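Local coordinates for lipopolysaccharide export system protein LptH (Pseudomonas aeruginosa, PDB 4UU4) that binds lipopolysaccharide and is required for its translocation across the periplasm from the inner to the outer membrane, at residues 37-42 / 50-55; 67-72 / 80-85. All coordinates share one frame; numbering follows the deposited sequence.

Interaction 1: 37-42 / 50-55; sequences ADSAEL and VYRGDV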
loop_
_atom_site.group_PDB
_atom_site.type_symbol
_atom_site.label_atom_id
_atom_site.label_comp_id
_atom_site.label_asym_id
_atom_site.label_seq_id
_atom_site.Cartn_x
_atom_site.Cartn_y
_atom_site.Cartn_z
ATOM N N ALA A 37 -7.676 -14.559 -4.384
ATOM C CA ALA A 37 -6.536 -14.890 -5.232
ATOM C C ALA A 37 -6.745 -16.171 -6.025
ATOM O O ALA A 37 -7.811 -16.784 -5.972
ATOM C CB ALA A 37 -5.261 -14.980 -4.404
ATOM N N ASP A 38 -5.712 -16.553 -6.771
ATOM C CA ASP A 38 -5.682 -17.827 -7.473
ATOM C C ASP A 38 -5.196 -18.924 -6.541
ATOM O O ASP A 38 -5.659 -20.061 -6.615
ATOM C CB ASP A 38 -4.759 -17.750 -8.689
ATOM C CG ASP A 38 -5.357 -16.956 -9.821
ATOM O OD1 ASP A 38 -6.591 -16.785 -9.835
ATOM O OD2 ASP A 38 -4.595 -16.506 -10.701
ATOM N N SER A 39 -4.251 -18.582 -5.670
ATOM C CA SER A 39 -3.701 -19.561 -4.737
ATOM C C SER A 39 -3.265 -18.909 -3.429
ATOM O O SER A 39 -3.047 -17.697 -3.368
ATOM C CB SER A 39 -2.538 -20.333 -5.373
ATOM O OG SER A 39 -1.417 -19.500 -5.618
ATOM N N ALA A 40 -3.154 -19.719 -2.382
ATOM C CA ALA A 40 -2.738 -19.229 -1.073
ATOM C C ALA A 40 -2.000 -20.312 -0.306
ATOM O O ALA A 40 -2.282 -21.494 -0.472
ATOM C CB ALA A 40 -3.938 -18.754 -0.274
ATOM N N GLU A 41 -1.050 -19.906 0.526
ATOM C CA GLU A 41 -0.406 -20.833 1.447
ATOM C C GLU A 41 -0.281 -20.198 2.822
ATOM O O GLU A 41 0.298 -19.126 2.964
ATOM C CB GLU A 41 0.972 -21.264 0.946
ATOM C CG GLU A 41 1.611 -22.272 1.885
ATOM C CD GLU A 41 2.692 -23.123 1.247
ATOM O OE1 GLU A 41 3.086 -22.853 0.095
ATOM O OE2 GLU A 41 3.147 -24.080 1.913
ATOM N N LEU A 42 -0.825 -20.857 3.834
ATOM C CA LEU A 42 -0.813 -20.286 5.173
ATOM C C LEU A 42 0.069 -21.057 6.153
ATOM O O LEU A 42 -0.147 -22.237 6.412
ATOM C CB LEU A 42 -2.241 -20.184 5.711
ATOM C CG LEU A 42 -2.425 -19.820 7.185
ATOM C CD1 LEU A 42 -1.951 -18.399 7.361
ATOM C CD2 LEU A 42 -3.873 -19.914 7.586
ATOM N N VAL A 50 1.012 -16.377 2.134
ATOM C CA VAL A 50 1.275 -15.793 0.814
ATOM C C VAL A 50 0.223 -16.161 -0.238
ATOM O O VAL A 50 -0.104 -17.330 -0.435
ATOM C CB VAL A 50 2.721 -16.055 0.305
ATOM C CG1 VAL A 50 3.122 -17.493 0.522
ATOM C CG2 VAL A 50 2.856 -15.671 -1.163
ATOM N N TYR A 51 -0.303 -15.129 -0.894
ATOM C CA TYR A 51 -1.349 -15.250 -1.899
ATOM C C TYR A 51 -0.820 -14.854 -3.279
ATOM O O TYR A 51 -0.108 -13.854 -3.419
ATOM C CB TYR A 51 -2.530 -14.350 -1.532
ATOM C CG TYR A 51 -3.037 -14.522 -0.117
ATOM C CD1 TYR A 51 -2.459 -13.828 0.939
ATOM C CD2 TYR A 51 -4.110 -15.365 0.160
ATOM C CE1 TYR A 51 -2.925 -13.980 2.233
ATOM C CE2 TYR A 51 -4.582 -15.524 1.452
ATOM C CZ TYR A 51 -3.985 -14.831 2.482
ATOM O OH TYR A 51 -4.451 -14.986 3.766
ATOM N N ARG A 52 -1.176 -15.640 -4.295
ATOM C CA ARG A 52 -0.696 -15.398 -5.656
ATOM C C ARG A 52 -1.831 -15.420 -6.677
ATOM O O ARG A 52 -2.823 -16.140 -6.501
ATOM C CB ARG A 52 0.348 -16.444 -6.054
ATOM C CG ARG A 52 1.571 -16.513 -5.156
ATOM C CD ARG A 52 2.584 -17.509 -5.704
ATOM N NE ARG A 52 3.495 -18.002 -4.675
ATOM C CZ ARG A 52 3.166 -18.916 -3.767
ATOM N NH1 ARG A 52 1.944 -19.430 -3.751
ATOM N NH2 ARG A 52 4.057 -19.312 -2.868
ATOM N N GLY A 53 -1.672 -14.631 -7.739
ATOM C CA GLY A 53 -2.595 -14.635 -8.865
ATOM C C GLY A 53 -3.720 -13.619 -8.772
ATOM O O GLY A 53 -4.783 -13.918 -8.226
ATOM N N ASP A 54 -3.489 -12.427 -9.320
ATOM C CA ASP A 54 -4.469 -11.339 -9.291
ATOM C C ASP A 54 -5.002 -11.098 -7.886
ATOM O O ASP A 54 -6.210 -11.003 -7.682
ATOM C CB ASP A 54 -5.645 -11.617 -10.234
ATOM C CG ASP A 54 -5.260 -11.533 -11.693
ATOM O OD1 ASP A 54 -4.913 -10.423 -12.154
ATOM O OD2 ASP A 54 -5.324 -12.577 -12.383
ATOM N N VAL A 55 -4.095 -11.007 -6.922
ATOM C CA VAL A 55 -4.469 -10.871 -5.523
ATOM C C VAL A 55 -5.152 -9.538 -5.228
ATOM O O VAL A 55 -4.649 -8.462 -5.597
ATOM C CB VAL A 55 -3.244 -11.025 -4.622
ATOM C CG1 VAL A 55 -3.668 -11.238 -3.179
ATOM C CG2 VAL A 55 -2.392 -12.176 -5.114
HETATM O O HOH W 1 -7.043 -15.109 -12.505
#

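Interaction 2: 67-72 / 80-85; sequences NTVTLK and EVVTSV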
loop_
_atom_site.group_PDB
_atom_site.type_symbol
_atom_site.label_atom_id
_atom_site.label_comp_id
_atom_site.label_asym_id
_atom_site.label_seq_id
_atom_site.Cartn_x
_atom_site.Cartn_y
_atom_site.Cartn_z
ATOM N N ASN A 67 0.432 -9.005 -7.809
ATOM C CA ASN A 67 0.707 -10.334 -8.314
ATOM C C ASN A 67 0.966 -11.260 -7.142
ATOM O O ASN A 67 0.512 -12.402 -7.124
ATOM C CB ASN A 67 1.916 -10.316 -9.241
ATOM C CG ASN A 67 1.705 -9.424 -10.434
ATOM O OD1 ASN A 67 2.580 -8.635 -10.798
ATOM N ND2 ASN A 67 0.535 -9.533 -11.048
ATOM N N THR A 68 1.691 -10.749 -6.152
ATOM C CA THR A 68 2.004 -11.554 -4.980
ATOM C C THR A 68 1.882 -10.748 -3.695
ATOM O O THR A 68 2.506 -9.690 -3.547
ATOM C CB THR A 68 3.420 -12.141 -5.064
ATOM O OG1 THR A 68 3.613 -12.745 -6.349
ATOM C CG2 THR A 68 3.638 -13.173 -3.963
ATOM N N VAL A 69 1.087 -11.264 -2.762
ATOM C CA VAL A 69 0.859 -10.581 -1.495
ATOM C C VAL A 69 1.215 -11.456 -0.295
ATOM O O VAL A 69 0.831 -12.612 -0.223
ATOM C CB VAL A 69 -0.597 -10.090 -1.390
ATOM C CG1 VAL A 69 -0.860 -9.456 -0.033
ATOM C CG2 VAL A 69 -0.886 -9.091 -2.501
ATOM N N THR A 70 1.971 -10.902 0.643
ATOM C CA THR A 70 2.303 -11.619 1.862
ATOM C C THR A 70 1.747 -10.890 3.077
ATOM O O THR A 70 1.952 -9.687 3.228
ATOM C CB THR A 70 3.823 -11.774 2.037
ATOM O OG1 THR A 70 4.376 -12.443 0.897
ATOM C CG2 THR A 70 4.130 -12.577 3.292
ATOM N N LEU A 71 1.036 -11.624 3.933
ATOM C CA LEU A 71 0.588 -11.102 5.218
ATOM C C LEU A 71 1.472 -11.647 6.320
ATOM O O LEU A 71 1.659 -12.865 6.430
ATOM C CB LEU A 71 -0.853 -11.510 5.512
ATOM C CG LEU A 71 -1.895 -11.368 4.409
ATOM C CD1 LEU A 71 -3.287 -11.608 4.969
ATOM C CD2 LEU A 71 -1.813 -10.016 3.762
ATOM N N LYS A 72 2.016 -10.750 7.136
ATOM C CA LYS A 72 2.753 -11.180 8.314
ATOM C C LYS A 72 1.907 -10.889 9.539
ATOM O O LYS A 72 1.320 -9.815 9.648
ATOM C CB LYS A 72 4.100 -10.467 8.407
ATOM C CG LYS A 72 5.011 -10.727 7.215
ATOM C CD LYS A 72 6.315 -9.953 7.337
ATOM C CE LYS A 72 7.252 -10.233 6.167
ATOM N NZ LYS A 72 6.783 -9.640 4.879
ATOM N N GLU A 80 0.460 -7.646 10.938
ATOM C CA GLU A 80 1.075 -6.364 11.256
ATOM C C GLU A 80 1.594 -5.661 10.004
ATOM O O GLU A 80 1.938 -4.480 10.042
ATOM C CB GLU A 80 2.212 -6.543 12.261
ATOM C CG GLU A 80 3.447 -7.218 11.694
ATOM C CD GLU A 80 4.718 -6.761 12.384
ATOM O OE1 GLU A 80 4.710 -5.652 12.960
ATOM O OE2 GLU A 80 5.723 -7.504 12.351
ATOM N N VAL A 81 1.656 -6.396 8.899
ATOM C CA VAL A 81 2.057 -5.817 7.623
ATOM C C VAL A 81 1.587 -6.654 6.430
ATOM O O VAL A 81 1.684 -7.889 6.424
ATOM C CB VAL A 81 3.591 -5.574 7.549
ATOM C CG1 VAL A 81 4.360 -6.887 7.651
ATOM C CG2 VAL A 81 3.961 -4.814 6.276
ATOM N N VAL A 82 1.061 -5.959 5.428
ATOM C CA VAL A 82 0.623 -6.580 4.188
ATOM C C VAL A 82 1.502 -6.072 3.051
ATOM O O VAL A 82 1.370 -4.926 2.632
ATOM C CB VAL A 82 -0.842 -6.207 3.881
ATOM C CG1 VAL A 82 -1.283 -6.792 2.549
ATOM C CG2 VAL A 82 -1.753 -6.667 5.010
ATOM N N THR A 83 2.399 -6.912 2.550
ATOM C CA THR A 83 3.283 -6.495 1.468
ATOM C C THR A 83 2.788 -7.008 0.121
ATOM O O THR A 83 2.641 -8.211 -0.073
ATOM C CB THR A 83 4.725 -6.982 1.686
ATOM O OG1 THR A 83 5.183 -6.565 2.975
ATOM C CG2 THR A 83 5.643 -6.412 0.621
ATOM N N SER A 84 2.535 -6.085 -0.805
ATOM C CA SER A 84 2.116 -6.428 -2.159
ATOM C C SER A 84 3.180 -6.093 -3.205
ATOM O O SER A 84 3.900 -5.093 -3.091
ATOM C CB SER A 84 0.804 -5.726 -2.512
ATOM O OG SER A 84 0.368 -6.082 -3.815
ATOM N N VAL A 85 3.257 -6.944 -4.225
ATOM C CA VAL A 85 4.174 -6.759 -5.346
ATOM C C VAL A 85 3.449 -7.009 -6.667
ATOM O O VAL A 85 2.807 -8.056 -6.850
ATOM C CB VAL A 85 5.385 -7.714 -5.248
ATOM C CG1 VAL A 85 6.108 -7.806 -6.584
ATOM C CG2 VAL A 85 6.331 -7.276 -4.132
HETATM O O HOH W 2 4.386 -10.001 -1.918
#

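Interaction 1: 37-42 / 50-55
The guanidinium of Arg52 meets Ser39 at its edge: OG of Ser39 lies close to the plane, 3.8 Å from NH1 of Arg52. Over one face, displaced toward the rim, sits CG2 of Val50, a neighbour on the same strand. The Arg52 chain runs extended from CG to NE, which carries the group back along the sheet, near but not in contact with the carboxylate of Glu41. On the other face of the sheet, the Tyr51 ring takes the CB of Ala40 obliquely, 3.4 Å from its CD2. With CG anti to the carbonyl carbon (chi1 -51°), the ring also lies against Leu71 and Val35. Ala37 CB packs 4.0 Å from Tyr51 CB and 4.1 Å from Val55 CG2.

These strands form the antiparallel hairpin 39-43/48-52 at one edge of a sheet of the LptA-family beta-jellyroll. Backbone bonds pair Glu41 with Val50 in both directions, and Arg52 N with Ser39 O. At the open end a classic beta bulge sets Asp38 and Ser39 opposite Arg52, whose carbonyl O accepts both amides, each at 2.9 Å. The chain corners at Gly53 and Asp54, where phi 92° and psi 91° of Gly53 would press a side chain onto the preceding carbonyl O, which suits glycine. Beside it a water lies within hydrogen-bonding distance of Asp38 OD1 (3.2 Å) and Asp54 OD2 (3.1 Å), between carboxylates whose charges may repel.

Interaction 2: 67-72 / 80-85
Val85 O receives two amides, Asn67 N at 2.7 Å and Thr68 N at 3.0 Å, forming a classic beta bulge at one end of the antiparallel pair 68-72 and 81-85. At the other end a second classic bulge sets Lys72 against both Glu80 and Val81; its O accepts from Glu80 N, while its own N donates to Val81 O in a nearly straight bond of 176°. Between the bulges, Thr70 and Thr83 exchange a reciprocal pair of bonds.

The apolar contacts on the face of Val69, Leu71 and Val82 centre on Val82 CG1, which touches Leu71 CD2 at 3.5 Å and, crossing at a slant, Val69 CG1 at 3.7 Å. Val69 CG2 leans on Ser84, whose hydroxyl OG is hydrogen-bonded to the carbonyl O of Thr65. Val69 also reaches Val55 and Val57 of the opposing sheet, so Val69, Val82 and Ser84 line the interior of the jellyroll, while Leu71 is partly exposed at the margin.

On the other face, the Lys72 chain lies alongside Val81, CD 3.6 Å from CG1. A bend at chi4 (71°) turns Lys72 NZ back toward Thr83 OG1, but at 4.0 Å the two are farther apart than a hydrogen bond.

The backbone ladder thus fixes the register, and because its hydroxyl is satisfied by Thr65 O, the buried Ser84 can sit among aliphatic groups.

From the N terminus, the chain leaves the short strand 34-36 and enters interaction 1, which closes the hairpin loop between strands 39-43 and 48-52. The chain then turns into the other sheet, forming strands 55-59 and 62-66, and comes back at Asn67 to begin interaction 2, closing the next hairpin. The two contacts therefore follow in series, neither nested nor crossed. In space they are neighbours, because strands 48-52 and 68-72 lie side by side: Tyr51 N probably bonds to Val69 O, and Gly53 N to Asn67 O. Together they assemble the first four strands of one jellyroll sheet, with the corners at 53-54 and 67, and the passage at 37-38, linking it to the opposing sheet.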